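Local coordinates for kynurenine formamidase (Bacillus anthracis, PDB 4CO9), which hydrolyses N-formyl-L-kynurenine to L-kynurenine and formate, using two zinc ions per subunit, in the kynurenine pathway of tryptophan degradation, at residues A20-D25 against V149-P154; H172-V177 against L189-L194; D58-F63 against L71-Q76; I85-L90 against K96-F101. All coordinates share one frame; numbering follows the deposited sequence.

Interaction 1. Residues A20-D25 against V149-P154; sequences ATWPGD and VPSVDP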
loop_
_atom_site.group_PDB
_atom_site.type_symbol
_atom_site.label_atom_id
_atom_site.label_comp_id
_atom_site.label_asym_id
_atom_site.label_seq_id
_atom_site.Cartn_x
_atom_site.Cartn_y
_atom_site.Cartn_z
ATOM N N ALA C 20 17.295 -6.821 -0.829
ATOM C CA ALA C 20 17.457 -8.248 -0.593
ATOM C C ALA C 20 16.136 -8.988 -0.727
ATOM O O ALA C 20 15.055 -8.387 -0.666
ATOM C CB ALA C 20 18.035 -8.482 0.792
ATOM N N THR C 21 16.236 -10.291 -0.938
ATOM C CA THR C 21 15.086 -11.189 -0.921
ATOM C C THR C 21 15.464 -12.458 -0.173
ATOM O O THR C 21 16.639 -12.702 0.084
ATOM C CB THR C 21 14.656 -11.576 -2.344
ATOM O OG1 THR C 21 15.735 -12.224 -3.016
ATOM C CG2 THR C 21 14.240 -10.352 -3.157
ATOM N N TRP C 22 14.480 -13.287 0.144
ATOM C CA TRP C 22 14.769 -14.628 0.667
ATOM C C TRP C 22 15.651 -15.343 -0.366
ATOM O O TRP C 22 15.465 -15.137 -1.549
ATOM C CB TRP C 22 13.476 -15.405 0.913
ATOM C CG TRP C 22 12.810 -15.022 2.218
ATOM C CD1 TRP C 22 12.039 -13.933 2.445
ATOM C CD2 TRP C 22 12.892 -15.721 3.460
ATOM N NE1 TRP C 22 11.624 -13.905 3.763
ATOM C CE2 TRP C 22 12.129 -15.000 4.402
ATOM C CE3 TRP C 22 13.530 -16.887 3.863
ATOM C CZ2 TRP C 22 11.994 -15.404 5.737
ATOM C CZ3 TRP C 22 13.390 -17.303 5.190
ATOM C CH2 TRP C 22 12.630 -16.562 6.106
ATOM N N PRO C 23 16.601 -16.188 0.072
ATOM C CA PRO C 23 17.472 -16.908 -0.856
ATOM C C PRO C 23 16.676 -17.672 -1.915
ATOM O O PRO C 23 15.736 -18.400 -1.583
ATOM C CB PRO C 23 18.223 -17.891 0.048
ATOM C CG PRO C 23 18.194 -17.264 1.395
ATOM C CD PRO C 23 16.947 -16.448 1.481
ATOM N N GLY C 24 17.003 -17.427 -3.185
ATOM C CA GLY C 24 16.360 -18.107 -4.306
ATOM C C GLY C 24 15.013 -17.531 -4.761
ATOM O O GLY C 24 14.474 -17.973 -5.758
ATOM N N ASP C 25 14.462 -16.580 -4.002
ATOM C CA ASP C 25 13.132 -16.041 -4.240
ATOM C C ASP C 25 13.223 -15.064 -5.413
ATOM O O ASP C 25 14.319 -14.712 -5.815
ATOM C CB ASP C 25 12.651 -15.337 -2.975
ATOM C CG ASP C 25 11.148 -15.199 -2.913
ATOM O OD1 ASP C 25 10.476 -15.618 -3.899
ATOM O OD2 ASP C 25 10.664 -14.640 -1.890
ATOM N N VAL C 149 12.747 -7.238 11.206
ATOM C CA VAL C 149 13.504 -8.289 10.530
ATOM C C VAL C 149 12.546 -9.055 9.593
ATOM O O VAL C 149 11.338 -8.840 9.640
ATOM C CB VAL C 149 14.166 -9.251 11.537
ATOM C CG1 VAL C 149 15.374 -8.590 12.175
ATOM C CG2 VAL C 149 13.169 -9.681 12.605
ATOM N N PRO C 150 13.078 -9.918 8.710
ATOM C CA PRO C 150 12.209 -10.519 7.669
ATOM C C PRO C 150 11.233 -11.574 8.142
ATOM O O PRO C 150 10.339 -11.944 7.384
ATOM C CB PRO C 150 13.204 -11.166 6.707
ATOM C CG PRO C 150 14.484 -10.455 6.940
ATOM C CD PRO C 150 14.503 -10.112 8.396
ATOM N N SER C 151 11.411 -12.080 9.354
ATOM C CA SER C 151 10.571 -13.153 9.834
ATOM C C SER C 151 10.336 -13.094 11.340
ATOM O O SER C 151 11.134 -12.519 12.083
ATOM C CB SER C 151 11.184 -14.496 9.469
ATOM O OG SER C 151 10.244 -15.543 9.686
ATOM N N VAL C 152 9.223 -13.683 11.761
ATOM C CA VAL C 152 8.952 -13.920 13.190
ATOM C C VAL C 152 9.468 -15.292 13.649
ATOM O O VAL C 152 9.485 -15.568 14.846
ATOM C CB VAL C 152 7.454 -13.790 13.534
ATOM C CG1 VAL C 152 6.971 -12.372 13.261
ATOM C CG2 VAL C 152 6.614 -14.815 12.783
ATOM N N ASP C 153 9.874 -16.144 12.706
ATOM C CA ASP C 153 10.469 -17.449 13.011
ATOM C C ASP C 153 11.918 -17.483 12.547
ATOM O O ASP C 153 12.338 -16.646 11.719
ATOM C CB ASP C 153 9.704 -18.561 12.306
ATOM C CG ASP C 153 8.455 -18.964 13.046
ATOM O OD1 ASP C 153 8.572 -19.431 14.196
ATOM O OD2 ASP C 153 7.357 -18.820 12.479
ATOM N N PRO C 154 12.702 -18.452 13.060
ATOM C CA PRO C 154 14.084 -18.536 12.597
ATOM C C PRO C 154 14.132 -18.739 11.086
ATOM O O PRO C 154 13.247 -19.385 10.516
ATOM C CB PRO C 154 14.639 -19.762 13.338
ATOM C CG PRO C 154 13.769 -19.904 14.544
ATOM C CD PRO C 154 12.407 -19.466 14.083
HETATM O O HOH W 1 9.225 -12.722 4.933
#
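Trp-22 makes the whole contact from its side of the pair. Its indole reaches across to Pro-150 and Ser-151. CG stands anti to its own carbonyl carbon (chi1 -80°), and this torsion carries the ring out to the other loop. The six-membered part leads. Trp-22 CZ2 lies 3.9 Å from Ser-151 CB, which comes in at the ring edge, near the ring plane. The indole also lies against Pro-150, Trp-22 NE1 4.3 Å from Pro-150 CB. The indole N-H is joined to the other loop through a water. This water accepts from Trp-22 NE1 at 2.9 Å and donates to Pro-150 O at 2.8 Å. Trp-22 is a substrate-binding residue, and the water bridge probably helps hold the indole in place. After it the chain folds back in a type II beta turn through Pro-23 and Gly-24, closed by Asp-25 N to Trp-22 O at 3.0 Å. The positive phi of Gly-24 (82°) suits its place in that turn. Asp-25 then bonds to Ser-50 through its carboxylate. On the other loop, Ser-151 OG accepts from Asp-153 N at 3.1 Å, an ST turn. Asp-153 itself holds His-163 ND1, a second-shell bond behind a zinc ligand. Loop 149-154 runs from strand 144-147 to helix 161-168. Its Val-152 packs on that helix and on strand 172-175, while Trp-22 meets the ring of Phe-122.

Interaction 2. Residues H172-V177 against L189-L194; sequences HILENV and LIALPL. With ZN (zinc ion), chain O; ZN (zinc ion), chain P.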
loop_
_atom_site.group_PDB
_atom_site.type_symbol
_atom_site.label_atom_id
_atom_site.label_comp_id
_atom_site.label_asym_id
_atom_site.label_seq_id
_atom_site.Cartn_x
_atom_site.Cartn_y
_atom_site.Cartn_z
ATOM N N HIS C 172 -1.995 -10.656 13.675
ATOM C CA HIS C 172 -1.511 -10.473 12.325
ATOM C C HIS C 172 -0.038 -10.098 12.347
ATOM O O HIS C 172 0.481 -9.720 13.379
ATOM C CB HIS C 172 -2.357 -9.422 11.651
ATOM C CG HIS C 172 -3.787 -9.833 11.503
ATOM N ND1 HIS C 172 -4.405 -9.928 10.279
ATOM C CD2 HIS C 172 -4.709 -10.203 12.419
ATOM C CE1 HIS C 172 -5.658 -10.315 10.448
ATOM N NE2 HIS C 172 -5.864 -10.495 11.735
ATOM N N ILE C 173 0.618 -10.223 11.199
ATOM C CA ILE C 173 2.078 -10.173 11.117
ATOM C C ILE C 173 2.559 -9.159 10.096
ATOM O O ILE C 173 2.147 -9.192 8.934
ATOM C CB ILE C 173 2.653 -11.559 10.741
ATOM C CG1 ILE C 173 2.323 -12.571 11.841
ATOM C CG2 ILE C 173 4.169 -11.482 10.530
ATOM C CD1 ILE C 173 2.596 -14.011 11.459
ATOM N N LEU C 174 3.468 -8.293 10.549
ATOM C CA LEU C 174 4.105 -7.278 9.736
ATOM C C LEU C 174 5.607 -7.446 9.883
ATOM O O LEU C 174 6.116 -7.491 10.998
ATOM C CB LEU C 174 3.642 -5.904 10.229
ATOM C CG LEU C 174 4.368 -4.650 9.768
ATOM C CD1 LEU C 174 4.311 -4.512 8.250
ATOM C CD2 LEU C 174 3.766 -3.437 10.451
ATOM N N GLU C 175 6.316 -7.553 8.764
ATOM C CA GLU C 175 7.748 -7.827 8.760
ATOM C C GLU C 175 8.534 -6.743 8.024
ATOM O O GLU C 175 7.985 -6.028 7.173
ATOM C CB GLU C 175 8.014 -9.204 8.138
ATOM C CG GLU C 175 7.586 -10.340 9.050
ATOM C CD GLU C 175 7.356 -11.662 8.337
ATOM O OE1 GLU C 175 7.159 -11.663 7.101
ATOM O OE2 GLU C 175 7.359 -12.713 9.040
ATOM N N ASN C 176 9.810 -6.613 8.389
ATOM C CA ASN C 176 10.735 -5.654 7.780
ATOM C C ASN C 176 10.364 -4.176 7.942
ATOM O O ASN C 176 10.630 -3.369 7.057
ATOM C CB ASN C 176 10.952 -5.973 6.292
ATOM C CG ASN C 176 11.889 -7.148 6.067
ATOM O OD1 ASN C 176 12.760 -7.432 6.885
ATOM N ND2 ASN C 176 11.727 -7.822 4.939
ATOM N N VAL C 177 9.773 -3.803 9.065
ATOM C CA VAL C 177 9.651 -2.375 9.358
ATOM C C VAL C 177 11.038 -1.812 9.692
ATOM O O VAL C 177 11.936 -2.565 10.044
ATOM C CB VAL C 177 8.638 -2.037 10.475
ATOM C CG1 VAL C 177 7.213 -2.253 9.985
ATOM C CG2 VAL C 177 8.904 -2.819 11.757
ATOM N N LEU C 189 -0.435 3.867 13.540
ATOM C CA LEU C 189 0.212 3.084 12.473
ATOM C C LEU C 189 -0.733 2.964 11.288
ATOM O O LEU C 189 -1.939 2.835 11.462
ATOM C CB LEU C 189 0.540 1.668 12.960
ATOM C CG LEU C 189 1.059 0.631 11.950
ATOM C CD1 LEU C 189 2.417 1.009 11.381
ATOM C CD2 LEU C 189 1.142 -0.741 12.614
ATOM N N ILE C 190 -0.165 3.018 10.089
ATOM C CA ILE C 190 -0.845 2.584 8.870
ATOM C C ILE C 190 0.077 1.587 8.173
ATOM O O ILE C 190 1.246 1.889 7.911
ATOM C CB ILE C 190 -1.112 3.749 7.906
ATOM C CG1 ILE C 190 -1.965 4.834 8.591
ATOM C CG2 ILE C 190 -1.807 3.242 6.646
ATOM C CD1 ILE C 190 -2.014 6.133 7.820
ATOM N N ALA C 191 -0.451 0.411 7.852
ATOM C CA ALA C 191 0.328 -0.604 7.143
ATOM C C ALA C 191 -0.578 -1.534 6.337
ATOM O O ALA C 191 -0.680 -2.724 6.619
ATOM C CB ALA C 191 1.178 -1.386 8.125
ATOM N N LEU C 192 -1.245 -0.971 5.332
ATOM C CA LEU C 192 -2.355 -1.647 4.673
ATOM C C LEU C 192 -1.903 -2.565 3.545
ATOM O O LEU C 192 -1.128 -2.146 2.687
ATOM C CB LEU C 192 -3.333 -0.617 4.096
ATOM C CG LEU C 192 -4.264 0.066 5.098
ATOM C CD1 LEU C 192 -4.728 1.403 4.551
ATOM C CD2 LEU C 192 -5.451 -0.827 5.415
ATOM N N PRO C 193 -2.412 -3.806 3.517
ATOM C CA PRO C 193 -2.129 -4.651 2.349
ATOM C C PRO C 193 -2.863 -4.162 1.118
ATOM O O PRO C 193 -3.948 -3.577 1.229
ATOM C CB PRO C 193 -2.662 -6.027 2.740
ATOM C CG PRO C 193 -3.544 -5.831 3.917
ATOM C CD PRO C 193 -3.274 -4.473 4.510
ATOM N N LEU C 194 -2.274 -4.410 -0.045
ATOM C CA LEU C 194 -2.972 -4.232 -1.295
ATOM C C LEU C 194 -4.153 -5.196 -1.344
ATOM O O LEU C 194 -4.166 -6.210 -0.643
ATOM C CB LEU C 194 -2.018 -4.481 -2.468
ATOM C CG LEU C 194 -0.804 -3.540 -2.563
ATOM C CD1 LEU C 194 0.045 -3.932 -3.764
ATOM C CD2 LEU C 194 -1.244 -2.091 -2.693
HETATM ZN ZN ZN O . 6.619 -14.133 7.663
HETATM ZN ZN ZN P . 6.579 -12.596 4.966
HETATM O O HOH W 2 7.140 -14.418 5.726
HETATM O O HOH W 3 8.964 -15.088 7.665
#
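Leu-174 bridges to both Leu-189 and Ala-191 with a single methyl, CD2. Leu-174 CD2 lies 4.0 Å from Ala-191 CB and 4.3 Å from Leu-189 CD2. CG of Leu-174 is anti to its backbone nitrogen (chi1 167°), which extends the branch toward the second segment. The contact is small, buried and wholly apolar. In sheet order, three strands separate 172-175 from 185-190. Their side chains still touch, consistent with a strongly curved sheet. Leu-144, on strand 144-147, touches both leucines. Ile-57 packs on Leu-174 from strand 56-58.

The next residue, Glu-175, turns to the other side of its strand and meets the metals. Its carboxylate both chelates and bridges. Glu-175 OE2 binds the zinc ion of chain O at 2.1 Å. Glu-175 OE1 lies 2.6 Å from that same zinc ion and 2.4 Å from the zinc ion of chain P. Water 2 also bridges them, 2.0 Å from each metal. Asp-58 spans both metals as well. His-163 serves the chain O zinc, and His-52 and His-56 serve the other. A weak hydrogen bond from Val-152 N to Glu-175 OE2 may help position the carboxylate. Alternation along strand 172-175 therefore puts an apolar side chain on one side of the strand and a metal ligand on the other. A water held between two zinc ions would probably be strongly polarised, consistent with a role as the nucleophile of the hydrolysis.

Interaction 3. Residues D58-F63 against L71-Q76; sequences DAPFHF and LDLDIQ. With ZN (zinc ion), chain O; ZN (zinc ion), chain P.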
loop_
_atom_site.group_PDB
_atom_site.type_symbol
_atom_site.label_atom_id
_atom_site.label_comp_id
_atom_site.label_asym_id
_atom_site.label_seq_id
_atom_site.Cartn_x
_atom_site.Cartn_y
_atom_site.Cartn_z
ATOM N N ASP C 58 2.136 -10.734 6.112
ATOM C CA ASP C 58 1.853 -12.127 5.765
ATOM C C ASP C 58 0.365 -12.426 5.928
ATOM O O ASP C 58 -0.248 -12.015 6.911
ATOM C CB ASP C 58 2.566 -13.086 6.698
ATOM C CG ASP C 58 4.057 -13.059 6.564
ATOM O OD1 ASP C 58 4.604 -12.499 5.595
ATOM O OD2 ASP C 58 4.702 -13.618 7.480
ATOM N N ALA C 59 -0.210 -13.144 4.968
ATOM C CA ALA C 59 -1.550 -13.716 5.133
ATOM C C ALA C 59 -1.373 -15.162 5.607
ATOM O O ALA C 59 -0.324 -15.756 5.367
ATOM C CB ALA C 59 -2.306 -13.687 3.823
ATOM N N PRO C 60 -2.385 -15.728 6.285
ATOM C CA PRO C 60 -2.264 -17.097 6.779
ATOM C C PRO C 60 -2.016 -18.115 5.656
ATOM O O PRO C 60 -1.322 -19.111 5.864
ATOM C CB PRO C 60 -3.602 -17.335 7.477
ATOM C CG PRO C 60 -4.022 -15.975 7.919
ATOM C CD PRO C 60 -3.565 -15.041 6.844
ATOM N N PHE C 61 -2.501 -17.824 4.460
ATOM C CA PHE C 61 -2.231 -18.677 3.305
ATOM C C PHE C 61 -0.730 -18.909 3.052
ATOM O O PHE C 61 -0.358 -19.937 2.471
ATOM C CB PHE C 61 -2.908 -18.107 2.066
ATOM C CG PHE C 61 -2.633 -18.888 0.794
ATOM C CD1 PHE C 61 -2.962 -20.220 0.700
ATOM C CD2 PHE C 61 -2.055 -18.273 -0.309
ATOM C CE1 PHE C 61 -2.716 -20.926 -0.464
ATOM C CE2 PHE C 61 -1.804 -18.976 -1.472
ATOM C CZ PHE C 61 -2.137 -20.313 -1.547
ATOM N N HIS C 62 0.122 -17.969 3.473
ATOM C CA HIS C 62 1.572 -18.109 3.345
ATOM C C HIS C 62 2.082 -19.396 4.004
ATOM O O HIS C 62 2.961 -20.057 3.455
ATOM C CB HIS C 62 2.275 -16.910 3.965
ATOM C CG HIS C 62 3.764 -16.994 3.957
ATOM N ND1 HIS C 62 4.492 -17.239 2.819
ATOM C CD2 HIS C 62 4.667 -16.814 4.942
ATOM C CE1 HIS C 62 5.778 -17.235 3.104
ATOM N NE2 HIS C 62 5.912 -16.973 4.392
ATOM N N PHE C 63 1.504 -19.770 5.131
ATOM C CA PHE C 63 1.964 -20.963 5.871
ATOM C C PHE C 63 0.893 -22.036 6.126
ATOM O O PHE C 63 1.175 -23.058 6.752
ATOM C CB PHE C 63 2.592 -20.518 7.187
ATOM C CG PHE C 63 1.751 -19.554 7.959
ATOM C CD1 PHE C 63 0.775 -20.017 8.830
ATOM C CD2 PHE C 63 1.917 -18.182 7.798
ATOM C CE1 PHE C 63 -0.004 -19.127 9.546
ATOM C CE2 PHE C 63 1.134 -17.282 8.512
ATOM C CZ PHE C 63 0.176 -17.761 9.379
ATOM N N LEU C 71 -6.987 -10.459 0.702
ATOM C CA LEU C 71 -8.186 -9.650 0.630
ATOM C C LEU C 71 -9.212 -10.036 1.708
ATOM O O LEU C 71 -10.070 -9.226 2.058
ATOM C CB LEU C 71 -8.812 -9.717 -0.764
ATOM C CG LEU C 71 -9.995 -8.792 -1.074
ATOM C CD1 LEU C 71 -9.674 -7.333 -0.790
ATOM C CD2 LEU C 71 -10.431 -8.957 -2.518
ATOM N N ASP C 72 -9.106 -11.255 2.239
ATOM C CA ASP C 72 -9.979 -11.714 3.334
ATOM C C ASP C 72 -9.597 -11.073 4.671
ATOM O O ASP C 72 -10.351 -11.167 5.641
ATOM C CB ASP C 72 -9.887 -13.239 3.520
ATOM C CG ASP C 72 -10.212 -14.039 2.264
ATOM O OD1 ASP C 72 -11.107 -13.619 1.512
ATOM O OD2 ASP C 72 -9.551 -15.103 2.030
ATOM N N LEU C 73 -8.418 -10.470 4.755
ATOM C CA LEU C 73 -7.961 -9.909 6.014
ATOM C C LEU C 73 -8.685 -8.598 6.356
ATOM O O LEU C 73 -8.959 -7.765 5.486
ATOM C CB LEU C 73 -6.451 -9.681 5.996
ATOM C CG LEU C 73 -5.585 -10.925 5.776
ATOM C CD1 LEU C 73 -4.150 -10.511 5.485
ATOM C CD2 LEU C 73 -5.634 -11.843 6.980
ATOM N N ASP C 74 -8.953 -8.427 7.642
ATOM C CA ASP C 74 -9.677 -7.271 8.154
ATOM C C ASP C 74 -8.796 -6.013 8.119
ATOM O O ASP C 74 -7.800 -5.920 8.831
ATOM C CB ASP C 74 -10.120 -7.601 9.577
ATOM C CG ASP C 74 -10.877 -6.486 10.241
ATOM O OD1 ASP C 74 -11.133 -5.452 9.605
ATOM O OD2 ASP C 74 -11.214 -6.667 11.430
ATOM N N ILE C 75 -9.174 -5.030 7.312
ATOM C CA ILE C 75 -8.354 -3.808 7.195
ATOM C C ILE C 75 -8.222 -2.996 8.492
ATOM O O ILE C 75 -7.219 -2.300 8.655
ATOM C CB ILE C 75 -8.812 -2.884 6.046
ATOM C CG1 ILE C 75 -10.268 -2.441 6.237
ATOM C CG2 ILE C 75 -8.599 -3.584 4.704
ATOM C CD1 ILE C 75 -10.715 -1.410 5.220
ATOM N N GLN C 76 -9.179 -3.129 9.425
ATOM C CA GLN C 76 -9.112 -2.380 10.704
ATOM C C GLN C 76 -7.871 -2.744 11.486
ATOM O O GLN C 76 -7.392 -1.940 12.259
ATOM C CB GLN C 76 -10.423 -2.634 11.517
ATOM C CG GLN C 76 -11.803 -2.603 10.774
ATOM C CD GLN C 76 -12.043 -1.361 9.935
ATOM O OE1 GLN C 76 -11.700 -0.241 10.333
ATOM N NE2 GLN C 76 -12.626 -1.559 8.764
HETATM ZN ZN ZN O . 6.619 -14.133 7.663
HETATM ZN ZN ZN P . 6.579 -12.596 4.966
HETATM O O HOH W 2 7.140 -14.418 5.726
HETATM O O HOH W 3 8.964 -15.088 7.665
#
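Asp-58 OD2 binds the zinc ion of chain O at 2.0 Å, and Asp-58 OD1 binds the zinc ion of chain P at 2.1 Å. One oxygen per metal fixes the rotation of the carboxylate. The backbone carbonyl of Asp-58 brushes Leu-73 CD1. The contact with 71-76 lies on the far side of this residue and is apolar. Leu-73 carries all of it and divides its two methyls. Leu-73 CD1 meets Ala-59 CB at 4.0 Å. Leu-73 CD2 touches Pro-60 CD at 3.8 Å, the two side chains sliding past each other in opposite directions. CG of Leu-73 lies anti to its carbonyl carbon (chi1 -60°), and from there the fork straddles the Ala-Pro step.

From Ala-59 the chain makes a tight bend. His-62 N bonds to Ala-59 O at 2.9 Å, and Pro-60 O sits over the centre of one face of the Phe-63 ring. The bend brings His-62, the inferred proton donor/acceptor, to the zinc side: His-62 NE2 is 3.1 Å from water 2. His-62 ND1 donates to Asn-43 O of the second subunit, so the dimer probably helps position it. Asp-74 closes an Asx turn to Gln-76 N and pairs with Arg-143. Apart from Asp-58, which ends strand 56-58, both segments lie in the long loop leading to strand 81-86. Leu-73 also packs on His-172 of strand 172-175.

Interaction 4. Residues I85-L90 against K96-F101; sequences IDVSNL and KELEKF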
loop_
_atom_site.group_PDB
_atom_site.type_symbol
_atom_site.label_atom_id
_atom_site.label_comp_id
_atom_site.label_asym_id
_atom_site.label_seq_id
_atom_site.Cartn_x
_atom_site.Cartn_y
_atom_site.Cartn_z
ATOM N N ILE C 85 8.380 -0.729 21.095
ATOM C CA ILE C 85 9.269 -1.064 22.202
ATOM C C ILE C 85 10.575 -1.607 21.694
ATOM O O ILE C 85 10.665 -2.120 20.572
ATOM C CB ILE C 85 8.654 -2.087 23.194
ATOM C CG1 ILE C 85 8.368 -3.418 22.520
ATOM C CG2 ILE C 85 7.395 -1.511 23.838
ATOM C CD1 ILE C 85 7.899 -4.508 23.467
ATOM N N ASP C 86 11.586 -1.493 22.539
ATOM C CA ASP C 86 12.919 -1.964 22.229
ATOM C C ASP C 86 13.154 -3.349 22.823
ATOM O O ASP C 86 13.065 -3.542 24.035
ATOM C CB ASP C 86 13.994 -0.990 22.689
ATOM C CG ASP C 86 15.335 -1.292 22.069
ATOM O OD1 ASP C 86 16.016 -2.220 22.547
ATOM O OD2 ASP C 86 15.691 -0.622 21.071
ATOM N N VAL C 87 13.489 -4.300 21.955
ATOM C CA VAL C 87 13.855 -5.654 22.367
ATOM C C VAL C 87 15.184 -6.048 21.713
ATOM O O VAL C 87 15.374 -7.185 21.301
ATOM C CB VAL C 87 12.754 -6.667 22.046
ATOM C CG1 VAL C 87 11.563 -6.453 22.971
ATOM C CG2 VAL C 87 12.309 -6.565 20.592
ATOM N N SER C 88 16.107 -5.097 21.651
ATOM C CA SER C 88 17.420 -5.336 21.076
ATOM C C SER C 88 18.251 -6.244 21.970
ATOM O O SER C 88 17.963 -6.394 23.153
ATOM C CB SER C 88 18.159 -4.021 20.865
ATOM O OG SER C 88 18.237 -3.305 22.084
ATOM N N ASN C 89 19.274 -6.853 21.382
ATOM C CA ASN C 89 20.214 -7.686 22.116
ATOM C C ASN C 89 19.571 -8.877 22.814
ATOM O O ASN C 89 20.004 -9.276 23.896
ATOM C CB ASN C 89 20.981 -6.811 23.106
ATOM C CG ASN C 89 21.925 -5.855 22.420
ATOM O OD1 ASN C 89 22.539 -6.179 21.413
ATOM N ND2 ASN C 89 22.014 -4.654 22.944
ATOM N N LEU C 90 18.558 -9.457 22.171
ATOM C CA LEU C 90 17.923 -10.681 22.655
ATOM C C LEU C 90 17.908 -11.713 21.537
ATOM O O LEU C 90 17.522 -11.397 20.407
ATOM C CB LEU C 90 16.501 -10.398 23.133
ATOM C CG LEU C 90 16.403 -9.480 24.354
ATOM C CD1 LEU C 90 14.985 -8.964 24.534
ATOM C CD2 LEU C 90 16.871 -10.209 25.606
ATOM N N LYS C 96 8.427 -14.105 28.579
ATOM C CA LYS C 96 9.353 -13.667 29.617
ATOM C C LYS C 96 9.896 -12.267 29.351
ATOM O O LYS C 96 9.960 -11.442 30.255
ATOM C CB LYS C 96 10.516 -14.653 29.764
ATOM C CG LYS C 96 11.528 -14.253 30.826
ATOM C CD LYS C 96 12.550 -15.344 31.089
ATOM C CE LYS C 96 13.622 -14.844 32.045
ATOM N NZ LYS C 96 14.610 -15.901 32.374
ATOM N N GLU C 97 10.272 -12.000 28.112
ATOM C CA GLU C 97 10.874 -10.720 27.748
ATOM C C GLU C 97 9.857 -9.585 27.662
ATOM O O GLU C 97 10.220 -8.425 27.854
ATOM C CB GLU C 97 11.630 -10.826 26.418
ATOM C CG GLU C 97 12.904 -11.653 26.491
ATOM C CD GLU C 97 12.661 -13.155 26.554
ATOM O OE1 GLU C 97 11.584 -13.636 26.133
ATOM O OE2 GLU C 97 13.572 -13.870 27.001
ATOM N N LEU C 98 8.601 -9.904 27.366
ATOM C CA LEU C 98 7.568 -8.879 27.207
ATOM C C LEU C 98 6.840 -8.543 28.512
ATOM O O LEU C 98 6.154 -7.519 28.591
ATOM C CB LEU C 98 6.551 -9.300 26.151
ATOM C CG LEU C 98 7.085 -9.451 24.722
ATOM C CD1 LEU C 98 5.910 -9.586 23.774
ATOM C CD2 LEU C 98 7.969 -8.280 24.302
ATOM N N GLU C 99 6.999 -9.383 29.534
ATOM C CA GLU C 99 6.373 -9.139 30.842
ATOM C C GLU C 99 6.841 -7.824 31.470
ATOM O O GLU C 99 6.090 -7.206 32.199
ATOM C CB GLU C 99 6.647 -10.303 31.803
ATOM C CG GLU C 99 5.709 -11.491 31.610
ATOM C CD GLU C 99 6.031 -12.679 32.511
ATOM O OE1 GLU C 99 7.157 -12.762 33.061
ATOM O OE2 GLU C 99 5.137 -13.532 32.674
ATOM N N LYS C 100 8.064 -7.390 31.178
ATOM C CA LYS C 100 8.585 -6.137 31.740
ATOM C C LYS C 100 7.963 -4.867 31.140
ATOM O O LYS C 100 8.193 -3.767 31.640
ATOM C CB LYS C 100 10.114 -6.046 31.625
ATOM C CG LYS C 100 10.661 -5.719 30.254
ATOM C CD LYS C 100 12.142 -5.366 30.306
ATOM C CE LYS C 100 12.538 -4.520 29.112
ATOM N NZ LYS C 100 13.981 -4.164 29.095
ATOM N N PHE C 101 7.182 -5.007 30.076
ATOM C CA PHE C 101 6.550 -3.854 29.445
ATOM C C PHE C 101 5.111 -3.703 29.909
ATOM O O PHE C 101 4.424 -4.671 30.195
ATOM C CB PHE C 101 6.638 -3.979 27.924
ATOM C CG PHE C 101 8.046 -3.986 27.412
ATOM C CD1 PHE C 101 8.715 -2.804 27.180
ATOM C CD2 PHE C 101 8.712 -5.187 27.188
ATOM C CE1 PHE C 101 10.016 -2.805 26.716
ATOM C CE2 PHE C 101 10.014 -5.198 26.720
ATOM C CZ PHE C 101 10.664 -3.999 26.483
HETATM O O HOH W 4 13.957 -5.393 26.091
#
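Ile-85 drives its CD1 methyl straight onto the ring of Phe-101. Ile-85 CD1 sits 3.8 Å from the ring centroid and only 8° off the normal, a clear CH-pi contact. With Ile-85 CG1 between the backbone nitrogen and the carbonyl carbon (chi1 62°), CD1 is aimed at the ring, and CG2 settles beside it, 3.8 Å from Phe-101 CD1. Leu-98 crosses the isoleucine at about a right angle, its CD2 lying 3.9 Å from Ile-85 CD1. Val-87 CG1 fills in more loosely, 4.2 Å from both Leu-98 CD2 and Phe-101 CE2. The contact lies in the connection from strand 81-86 to its parallel neighbour 108-112, a beta-alpha-beta-like crossover with short strand 92-93 and helix 95-98 in it. A type I beta turn runs from Leu-98 to Phe-101.

The solvent side is looser. There CG of the exposed Lys-100 lies over the other face of the Phe-101 ring, toward its rim. A water donates to Asp-86 O at 2.9 Å and is weakly bonded to Lys-100 NZ. Leu-90 slides past Glu-97 in the opposite direction, CD1 touching Glu-97 CG at 3.9 Å. The bent Glu-97 turns its carboxylate elsewhere, to Gly-94 N and Arg-130.

Interactions 2 and 3 supply ligands to the binuclear zinc site and interaction 1 adjoins it; interaction 4 lies apart from it. Interactions 2 and 3 have centres 11 Å apart and share both metals and the bridging water. Glu-175 OE1 and Asp-58 OD1 come within 3.1 Å of each other there, their like charges probably offset by the zinc ions. Interaction 1 contributes the substrate-binding Trp-22 and touches interaction 2 directly, with a probable hydrogen bond from Asn-176 N to Val-149 O at 3.0 Å. Interactions 3 and 4 are both nested in the chain loop that interaction 1 closes. Interaction 4 reaches the same sheet as interaction 2, through adjacent strands, but their nearest atoms are about 9 Å apart.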